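L-arabinose ABC transporter, periplasmic L-arabinose-binding protein (Burkholderia thailandensis, PDB 4KZK) binds sugars such as galactose in the periplasm and probably delivers L-arabinose to an ABC transporter in the inner membrane. Local coordinates at residues V171-Y176 with V203-E208; E184-A189 with V234-N239; G94-A99 with K118-D123. All coordinates share one frame; numbering follows the deposited sequence.

How the contacts relate
All three contacts belong to a two-lobed sugar-binding protein. Contacts 1 and 2 share one lobe and touch: strand 170-175 is the sheet neighbour of strand 233-236, and helix 180-195, which supplies Arg185 to contact 2, connects the two strands of contact 1. Contact 3 lies on the opposite side of the chain's centre, its centre about 29 Å from that of contact 1. Contact 1 is mostly buried but reaches the outermost strand 203-207, where an ion pair joins the backbone bonds. Contact 3 pairs interior strands, apolar in their middle and ending in the polar Asp123 at the sugar. Contact 2 is a buried helix-on-sheet contact. Contacts 2 and 3 both reach the galactose, from different lobes.

Contact 1: residues V171-Y176 with V203-E208; sequences VLRLAY and VVDAPE
Arg173 and Asp205 form the salt bridge of this contact, their side chains lying alongside each other on one face of two parallel strands. The grip is side-on and twofold: NE of Arg173 reaches OD1 of Asp205 at 2.8 Å, and NH1 of Arg173 reaches OD2 of Asp205 at 2.9 Å, both nearly straight. The acceptors lie in the guanidinium plane, but the carboxylate is turned 64° from it, and both oxygens are met from above their own plane. The arginine chain runs straight to CG and CD and then bends (chi3 82°), which brings NE to the aspartate; the next torsion places NH1. The methyl of Ala175 lies over one face of the guanidinium, offset toward its rim. NH2 turns elsewhere, to Asp177 and Thr186.

Backbone bonds hold the strands in parallel register. Val204 N donates to Val171 O at 2.7 Å, Arg173 N to Val204 O at 3.0 Å and Ala206 N to Arg173 O at 2.9 Å. At the far end Glu208 N meets Ala175 O at 2.8 Å, and a water binds Glu208 O.

On the opposite face the apolar pair is Leu172 with Ala206, CD1 to CB 3.8 Å; the leucine also packs on helix 213-226. Separately, the extended Glu208 side chain crosses that of Leu174, OE2 coming within 3.4 Å of CB of Leu174.

In this beta-alpha-beta unit (strand 170-175, helix 180-195, strand 203-207), the chemistry implies that the chain's outermost strand is fastened twice, by its backbone and by a charge pair whose two bonds fix the rotation of the guanidinium.

Contact 2: residues E184-A189 with V234-N239; sequences ERTTGA and VAFGSN. With GAL (beta-D-galactopyranose), chain B.
Arg185 links the protein backbone to the sugar through a single nitrogen: NH1 gives one bond to Ser238 O at 2.8 Å and another to O4 of the galactose at 2.9 Å. This is the helix-on-sheet packing of a three-layer alpha/beta/alpha lobe of the periplasmic binding protein fold, with helix 180-195 lying against strand 233-236 and the loop that leaves it. The arginine suits its place because a long, extended chain from CG to NE carries the guanidinium past the strand end into the pocket. Ser238 O lies near the guanidinium plane, and NH2 binds the ring oxygen O5 of the galactose at 2.9 Å, so two nitrogens hold the guanidinium, edge on, to the sugar. Thr181 provides a further partner for NH2.

Deeper in the lobe the contact turns apolar. The methyl of Ala189 lies over one face of the Phe236 ring, offset toward the rim, 3.7 Å from its centroid and 23° off the ring normal, in a CH-pi contact; an alanine here lets the helix come near. Beside it, CG2 of Thr186 rests 3.4 Å from Gly237 O, while OG1 of Thr186 turns to Arg173.

Asn239 is the N-cap of helix 240-252: its side chain caps a backbone N in the first turn, and OD1 has the Thr242 hydroxyl as a further partner. The amide nitrogen serves the ligand: ND2 donates to O3 of the galactose at 3.0 Å, almost perfectly straight at 177°.

Contact 3: residues G94-A99 with K118-D123; sequences GVIICA and KLMSVD. With GAL (beta-D-galactopyranose), chain B.
OD1 of Asp123 is gripped by three groups: O6 of the galactose donates to it at 2.6 Å, and Trp50 and His294 also hydrogen-bond to it. This convergence holds the carboxylate in the sugar pocket, and an aspartate suits the place because one short side chain can receive all three. Across the contact, SG of Cys98 packs 3.7 Å from CB of Asp123. With SG turned opposite the backbone N (chi1 -178°), the sulfur comes alongside the aspartate and Val122 O.

Behind this end the two strands run parallel, joined by four backbone bonds. They pass from one strand to the other in turn: Val95 N to Lys118 O at 2.9 Å, Met120 N to Val95 O, Ile97 N to Met120 O, and Val122 N to Ile97 O at 3.0 Å.

The side chains are those of a sheet interior. On one face CD1 of Leu119 lies against two branched neighbours, 3.9 Å from CG1 of Val95 and 3.8 Å from CG2 of Ile97. On the other, Ile96 uses both its branches: CG2 meets CG1 of Val122 at 3.8 Å, while CG1 lies alongside CB of Met120. Beta-branched residues suit extended strands, and the flexible methionine follows on toward helix 291-308. Ser121 has its hydroxyl bonded to His139.

Strand 94-98, helix 105-114 and strand 118-122 form a beta-alpha-beta unit, and a ligand-binding residue at the C-terminal end of a parallel strand is typical of sugar sites in periplasmic binding proteins.

Contact 1: residues V171-Y176 with V203-E208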
loop_
_atom_site.group_PDB
_atom_site.type_symbol
_atom_site.label_atom_id
_atom_site.label_comp_id
_atom_site.label_asym_id
_atom_site.label_seq_id
_atom_site.Cartn_x
_atom_site.Cartn_y
_atom_site.Cartn_z
ATOM N N VAL A 171 12.759 11.781 -12.611
ATOM C CA VAL A 171 11.613 11.415 -11.774
ATOM C C VAL A 171 11.151 10.016 -12.183
ATOM O O VAL A 171 10.540 9.835 -13.237
ATOM C CB VAL A 171 10.481 12.455 -11.906
ATOM C CG1 VAL A 171 9.279 12.083 -11.060
ATOM C CG2 VAL A 171 11.012 13.816 -11.509
ATOM N N LEU A 172 11.498 9.035 -11.355
ATOM C CA LEU A 172 11.149 7.640 -11.639
ATOM C C LEU A 172 9.791 7.294 -11.024
ATOM O O LEU A 172 9.669 7.137 -9.809
ATOM C CB LEU A 172 12.226 6.691 -11.111
ATOM C CG LEU A 172 12.033 5.231 -11.533
ATOM C CD1 LEU A 172 12.125 5.118 -13.048
ATOM C CD2 LEU A 172 13.037 4.328 -10.838
ATOM N N ARG A 173 8.780 7.141 -11.870
ATOM C CA ARG A 173 7.440 6.787 -11.424
ATOM C C ARG A 173 7.197 5.296 -11.633
ATOM O O ARG A 173 6.928 4.845 -12.753
ATOM C CB ARG A 173 6.397 7.598 -12.187
ATOM C CG ARG A 173 4.979 7.406 -11.686
ATOM C CD ARG A 173 3.966 8.143 -12.535
ATOM N NE ARG A 173 3.585 7.420 -13.737
ATOM C CZ ARG A 173 2.607 6.518 -13.835
ATOM N NH1 ARG A 173 2.345 5.971 -15.015
ATOM N NH2 ARG A 173 1.881 6.163 -12.783
ATOM N N LEU A 174 7.287 4.533 -10.554
ATOM C CA LEU A 174 6.983 3.098 -10.611
ATOM C C LEU A 174 5.487 2.944 -10.708
ATOM O O LEU A 174 4.771 3.324 -9.773
ATOM C CB LEU A 174 7.471 2.376 -9.360
ATOM C CG LEU A 174 8.973 2.313 -9.157
ATOM C CD1 LEU A 174 9.252 1.904 -7.703
ATOM C CD2 LEU A 174 9.625 1.371 -10.140
ATOM N N ALA A 175 5.005 2.382 -11.814
ATOM C CA ALA A 175 3.583 2.449 -12.122
ATOM C C ALA A 175 2.904 1.091 -12.119
ATOM O O ALA A 175 3.414 0.109 -12.680
ATOM C CB ALA A 175 3.388 3.098 -13.473
ATOM N N TYR A 176 1.731 1.050 -11.509
ATOM C CA TYR A 176 0.860 -0.111 -11.589
ATOM C C TYR A 176 -0.544 0.465 -11.748
ATOM O O TYR A 176 -1.412 0.327 -10.869
ATOM C CB TYR A 176 1.003 -0.997 -10.364
ATOM C CG TYR A 176 0.375 -2.353 -10.520
ATOM C CD1 TYR A 176 0.968 -3.327 -11.306
ATOM C CD2 TYR A 176 -0.761 -2.706 -9.808
ATOM C CE1 TYR A 176 0.428 -4.589 -11.420
ATOM C CE2 TYR A 176 -1.314 -3.976 -9.923
ATOM C CZ TYR A 176 -0.714 -4.916 -10.734
ATOM O OH TYR A 176 -1.241 -6.184 -10.869
ATOM N N VAL A 203 9.779 13.130 -16.169
ATOM C CA VAL A 203 9.020 12.059 -15.526
ATOM C C VAL A 203 9.142 10.806 -16.390
ATOM O O VAL A 203 8.752 10.807 -17.570
ATOM C CB VAL A 203 7.541 12.461 -15.346
ATOM C CG1 VAL A 203 6.721 11.284 -14.869
ATOM C CG2 VAL A 203 7.426 13.651 -14.394
ATOM N N VAL A 204 9.746 9.774 -15.820
ATOM C CA VAL A 204 10.000 8.522 -16.512
ATOM C C VAL A 204 9.067 7.454 -15.957
ATOM O O VAL A 204 9.216 6.997 -14.825
ATOM C CB VAL A 204 11.474 8.104 -16.337
ATOM C CG1 VAL A 204 11.726 6.743 -16.953
ATOM C CG2 VAL A 204 12.393 9.162 -16.949
ATOM N N ASP A 205 8.102 7.048 -16.760
ATOM C CA ASP A 205 7.200 5.990 -16.357
ATOM C C ASP A 205 7.922 4.638 -16.391
ATOM O O ASP A 205 8.615 4.309 -17.362
ATOM C CB ASP A 205 5.989 5.933 -17.291
ATOM C CG ASP A 205 4.879 6.896 -16.893
ATOM O OD1 ASP A 205 5.091 7.820 -16.083
ATOM O OD2 ASP A 205 3.741 6.698 -17.396
ATOM N N ALA A 206 7.769 3.878 -15.311
ATOM C CA ALA A 206 8.376 2.561 -15.160
ATOM C C ALA A 206 7.257 1.576 -14.794
ATOM O O ALA A 206 7.081 1.205 -13.630
ATOM C CB ALA A 206 9.454 2.600 -14.082
ATOM N N PRO A 207 6.503 1.114 -15.806
ATOM C CA PRO A 207 5.377 0.220 -15.573
ATOM C C PRO A 207 5.824 -1.162 -15.098
ATOM O O PRO A 207 6.706 -1.769 -15.678
ATOM C CB PRO A 207 4.695 0.147 -16.951
ATOM C CG PRO A 207 5.808 0.344 -17.903
ATOM C CD PRO A 207 6.698 1.371 -17.243
ATOM N N GLU A 208 5.192 -1.639 -14.043
ATOM C CA GLU A 208 5.532 -2.897 -13.381
ATOM C C GLU A 208 4.667 -4.058 -13.833
ATOM O O GLU A 208 3.462 -3.896 -13.997
ATOM C CB GLU A 208 5.327 -2.734 -11.871
ATOM C CG GLU A 208 6.200 -1.659 -11.241
ATOM C CD GLU A 208 5.742 -1.233 -9.867
ATOM O OE1 GLU A 208 4.517 -1.223 -9.609
ATOM O OE2 GLU A 208 6.614 -0.908 -9.034
HETATM O O HOH W 1 1.856 -1.927 -15.028
#

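Contact 2: residues E184-A189 with V234-N239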
loop_
_atom_site.group_PDB
_atom_site.type_symbol
_atom_site.label_atom_id
_atom_site.label_comp_id
_atom_site.label_asym_id
_atom_site.label_seq_id
_atom_site.Cartn_x
_atom_site.Cartn_y
_atom_site.Cartn_z
ATOM N N GLU A 184 -3.518 6.502 -8.115
ATOM C CA GLU A 184 -3.738 7.770 -7.411
ATOM C C GLU A 184 -2.520 8.177 -6.567
ATOM O O GLU A 184 -2.159 9.371 -6.506
ATOM C CB GLU A 184 -4.991 7.680 -6.540
ATOM C CG GLU A 184 -6.279 7.592 -7.350
ATOM C CD GLU A 184 -7.471 7.063 -6.561
ATOM O OE1 GLU A 184 -7.421 7.037 -5.311
ATOM O OE2 GLU A 184 -8.482 6.687 -7.201
ATOM N N ARG A 185 -1.869 7.195 -5.940
ATOM C CA ARG A 185 -0.668 7.444 -5.143
ATOM C C ARG A 185 0.428 8.035 -5.999
ATOM O O ARG A 185 1.070 9.002 -5.584
ATOM C CB ARG A 185 -0.151 6.151 -4.501
ATOM C CG ARG A 185 -1.090 5.571 -3.477
ATOM C CD ARG A 185 -0.768 4.126 -3.154
ATOM N NE ARG A 185 -1.933 3.451 -2.598
ATOM C CZ ARG A 185 -1.875 2.410 -1.757
ATOM N NH1 ARG A 185 -0.701 1.942 -1.365
ATOM N NH2 ARG A 185 -2.987 1.828 -1.319
ATOM N N THR A 186 0.667 7.467 -7.187
ATOM C CA THR A 186 1.756 7.962 -8.026
ATOM C C THR A 186 1.420 9.276 -8.706
ATOM O O THR A 186 2.307 10.110 -8.882
ATOM C CB THR A 186 2.286 6.922 -9.036
ATOM O OG1 THR A 186 1.250 6.506 -9.924
ATOM C CG2 THR A 186 2.849 5.746 -8.301
ATOM N N THR A 187 0.160 9.463 -9.081
ATOM C CA THR A 187 -0.316 10.732 -9.642
ATOM C C THR A 187 -0.138 11.873 -8.639
ATOM O O THR A 187 0.342 12.946 -8.977
ATOM C CB THR A 187 -1.784 10.622 -10.107
ATOM O OG1 THR A 187 -1.891 9.579 -11.086
ATOM C CG2 THR A 187 -2.251 11.914 -10.748
ATOM N N GLY A 188 -0.485 11.633 -7.374
ATOM C CA GLY A 188 -0.281 12.656 -6.353
ATOM C C GLY A 188 1.172 13.028 -6.201
ATOM O O GLY A 188 1.527 14.213 -6.101
ATOM N N ALA A 189 2.044 12.018 -6.189
ATOM C CA ALA A 189 3.469 12.278 -6.051
ATOM C C ALA A 189 3.997 13.095 -7.231
ATOM O O ALA A 189 4.727 14.083 -7.059
ATOM C CB ALA A 189 4.240 10.965 -5.908
ATOM N N VAL A 234 14.848 10.897 -8.280
ATOM C CA VAL A 234 13.894 10.633 -7.211
ATOM C C VAL A 234 13.019 9.473 -7.669
ATOM O O VAL A 234 12.893 9.211 -8.883
ATOM C CB VAL A 234 13.052 11.881 -6.846
ATOM C CG1 VAL A 234 13.939 13.070 -6.475
ATOM C CG2 VAL A 234 12.126 12.275 -7.973
ATOM N N ALA A 235 12.447 8.754 -6.709
ATOM C CA ALA A 235 11.659 7.588 -7.056
ATOM C C ALA A 235 10.583 7.342 -6.036
ATOM O O ALA A 235 10.732 7.674 -4.862
ATOM C CB ALA A 235 12.547 6.353 -7.197
ATOM N N PHE A 236 9.510 6.712 -6.486
ATOM C CA PHE A 236 8.391 6.382 -5.633
ATOM C C PHE A 236 7.515 5.406 -6.372
ATOM O O PHE A 236 7.520 5.336 -7.600
ATOM C CB PHE A 236 7.607 7.667 -5.295
ATOM C CG PHE A 236 7.298 8.511 -6.507
ATOM C CD1 PHE A 236 8.218 9.449 -6.962
ATOM C CD2 PHE A 236 6.125 8.332 -7.227
ATOM C CE1 PHE A 236 7.975 10.203 -8.089
ATOM C CE2 PHE A 236 5.879 9.091 -8.349
ATOM C CZ PHE A 236 6.799 10.027 -8.786
ATOM N N GLY A 237 6.703 4.704 -5.618
ATOM C CA GLY A 237 5.759 3.771 -6.202
ATOM C C GLY A 237 4.421 3.803 -5.511
ATOM O O GLY A 237 3.881 4.871 -5.165
ATOM N N SER A 238 3.851 2.638 -5.330
ATOM C CA SER A 238 2.588 2.511 -4.636
ATOM C C SER A 238 2.791 2.200 -3.155
ATOM O O SER A 238 1.883 2.398 -2.359
ATOM C CB SER A 238 1.724 1.439 -5.282
ATOM O OG SER A 238 2.376 0.190 -5.298
ATOM N N ASN A 239 3.969 1.688 -2.800
ATOM C CA ASN A 239 4.247 1.300 -1.418
ATOM C C ASN A 239 5.742 1.192 -1.185
ATOM O O ASN A 239 6.540 1.406 -2.093
ATOM C CB ASN A 239 3.492 0.006 -1.021
ATOM C CG ASN A 239 3.977 -1.233 -1.765
ATOM O OD1 ASN A 239 4.886 -1.175 -2.582
ATOM N ND2 ASN A 239 3.354 -2.367 -1.477
HETATM C C1 GAL B . -2.250 -1.910 -0.781
HETATM C C2 GAL B . -0.746 -2.167 -0.843
HETATM C C3 GAL B . -0.209 -2.232 0.593
HETATM C C4 GAL B . -0.616 -0.974 1.355
HETATM C C5 GAL B . -2.127 -0.835 1.311
HETATM C C6 GAL B . -2.596 0.438 2.002
HETATM O O1 GAL B . -2.700 -1.734 -2.110
HETATM O O2 GAL B . -0.535 -3.389 -1.511
HETATM O O3 GAL B . 1.214 -2.405 0.609
HETATM O O4 GAL B . 0.030 0.161 0.832
HETATM O O5 GAL B . -2.525 -0.727 -0.048
HETATM O O6 GAL B . -4.008 0.552 1.946
HETATM O O HOH W 2 3.726 7.544 -4.468
#

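Contact 3: residues G94-A99 with K118-D123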
loop_
_atom_site.group_PDB
_atom_site.type_symbol
_atom_site.label_atom_id
_atom_site.label_comp_id
_atom_site.label_asym_id
_atom_site.label_seq_id
_atom_site.Cartn_x
_atom_site.Cartn_y
_atom_site.Cartn_z
ATOM N N GLY A 94 -18.375 -13.649 8.609
ATOM C CA GLY A 94 -17.924 -12.492 7.855
ATOM C C GLY A 94 -16.512 -12.651 7.349
ATOM O O GLY A 94 -15.755 -13.451 7.881
ATOM N N VAL A 95 -16.176 -11.858 6.333
ATOM C CA VAL A 95 -14.820 -11.829 5.770
ATOM C C VAL A 95 -14.449 -10.392 5.369
ATOM O O VAL A 95 -15.240 -9.651 4.734
ATOM C CB VAL A 95 -14.704 -12.795 4.552
ATOM C CG1 VAL A 95 -15.772 -12.503 3.506
ATOM C CG2 VAL A 95 -13.298 -12.770 3.929
ATOM N N ILE A 96 -13.223 -10.023 5.732
ATOM C CA ILE A 96 -12.587 -8.781 5.294
ATOM C C ILE A 96 -11.481 -9.200 4.336
ATOM O O ILE A 96 -10.729 -10.126 4.641
ATOM C CB ILE A 96 -12.014 -8.015 6.498
ATOM C CG1 ILE A 96 -13.126 -7.610 7.477
ATOM C CG2 ILE A 96 -11.231 -6.794 6.052
ATOM C CD1 ILE A 96 -12.645 -7.276 8.867
ATOM N N ILE A 97 -11.427 -8.583 3.170
ATOM C CA ILE A 97 -10.491 -9.046 2.143
ATOM C C ILE A 97 -9.790 -7.893 1.426
ATOM O O ILE A 97 -10.420 -6.899 1.100
ATOM C CB ILE A 97 -11.193 -9.982 1.126
ATOM C CG1 ILE A 97 -10.199 -10.541 0.092
ATOM C CG2 ILE A 97 -12.395 -9.301 0.460
ATOM C CD1 ILE A 97 -10.681 -11.769 -0.646
ATOM N N CYS A 98 -8.491 -8.059 1.204
ATOM C CA CYS A 98 -7.759 -7.255 0.231
ATOM C C CYS A 98 -7.443 -8.206 -0.907
ATOM O O CYS A 98 -6.517 -9.003 -0.805
ATOM C CB CYS A 98 -6.472 -6.647 0.791
ATOM S SG CYS A 98 -5.652 -5.614 -0.482
ATOM N N ALA A 99 -8.249 -8.151 -1.956
ATOM C CA ALA A 99 -8.143 -9.103 -3.042
ATOM C C ALA A 99 -6.914 -8.819 -3.896
ATOM O O ALA A 99 -6.457 -7.687 -3.991
ATOM C CB ALA A 99 -9.411 -9.070 -3.883
ATOM N N LYS A 118 -20.993 -11.866 5.717
ATOM C CA LYS A 118 -20.939 -10.442 5.384
ATOM C C LYS A 118 -19.563 -10.145 4.821
ATOM O O LYS A 118 -18.598 -10.786 5.233
ATOM C CB LYS A 118 -21.218 -9.590 6.612
ATOM C CG LYS A 118 -22.688 -9.670 6.985
ATOM C CD LYS A 118 -23.040 -8.982 8.279
ATOM C CE LYS A 118 -24.547 -8.844 8.419
ATOM N NZ LYS A 118 -25.219 -10.158 8.570
ATOM N N LEU A 119 -19.515 -9.216 3.868
ATOM C CA LEU A 119 -18.307 -8.932 3.085
ATOM C C LEU A 119 -17.885 -7.465 3.211
ATOM O O LEU A 119 -18.677 -6.560 2.940
ATOM C CB LEU A 119 -18.559 -9.265 1.608
ATOM C CG LEU A 119 -17.458 -8.876 0.616
ATOM C CD1 LEU A 119 -16.165 -9.619 0.895
ATOM C CD2 LEU A 119 -17.915 -9.078 -0.815
ATOM N N MET A 120 -16.612 -7.261 3.571
ATOM C CA MET A 120 -15.975 -5.947 3.672
ATOM C C MET A 120 -14.623 -6.006 2.963
ATOM O O MET A 120 -13.983 -7.039 2.967
ATOM C CB MET A 120 -15.750 -5.610 5.139
ATOM C CG MET A 120 -15.059 -4.287 5.400
ATOM S SD MET A 120 -14.992 -3.990 7.168
ATOM C CE MET A 120 -16.727 -3.748 7.531
ATOM N N SER A 121 -14.233 -4.905 2.335
ATOM C CA SER A 121 -12.916 -4.810 1.681
ATOM C C SER A 121 -12.000 -3.872 2.443
ATOM O O SER A 121 -12.444 -2.939 3.136
ATOM C CB SER A 121 -13.050 -4.357 0.224
ATOM O OG SER A 121 -13.705 -3.126 0.163
ATOM N N VAL A 122 -10.709 -4.127 2.315
ATOM C CA VAL A 122 -9.686 -3.270 2.915
ATOM C C VAL A 122 -8.588 -3.065 1.876
ATOM O O VAL A 122 -8.237 -3.995 1.133
ATOM C CB VAL A 122 -9.184 -3.847 4.267
ATOM C CG1 VAL A 122 -8.447 -5.158 4.093
ATOM C CG2 VAL A 122 -8.358 -2.822 5.021
ATOM N N ASP A 123 -8.078 -1.833 1.841
ATOM C CA ASP A 123 -6.977 -1.366 0.990
ATOM C C ASP A 123 -7.367 -1.188 -0.458
ATOM O O ASP A 123 -7.339 -0.081 -0.951
ATOM C CB ASP A 123 -5.739 -2.248 1.136
ATOM C CG ASP A 123 -5.367 -2.434 2.576
ATOM O OD1 ASP A 123 -5.107 -1.402 3.248
ATOM O OD2 ASP A 123 -5.386 -3.571 3.075
HETATM C C1 GAL B . -2.250 -1.910 -0.781
HETATM C C2 GAL B . -0.746 -2.167 -0.843
HETATM C C3 GAL B . -0.209 -2.232 0.593
HETATM C C4 GAL B . -0.616 -0.974 1.355
HETATM C C5 GAL B . -2.127 -0.835 1.311
HETATM C C6 GAL B . -2.596 0.438 2.002
HETATM O O1 GAL B . -2.700 -1.734 -2.110
HETATM O O2 GAL B . -0.535 -3.389 -1.511
HETATM O O3 GAL B . 1.214 -2.405 0.609
HETATM O O4 GAL B . 0.030 0.161 0.832
HETATM O O5 GAL B . -2.525 -0.727 -0.048
HETATM O O6 GAL B . -4.008 0.552 1.946
#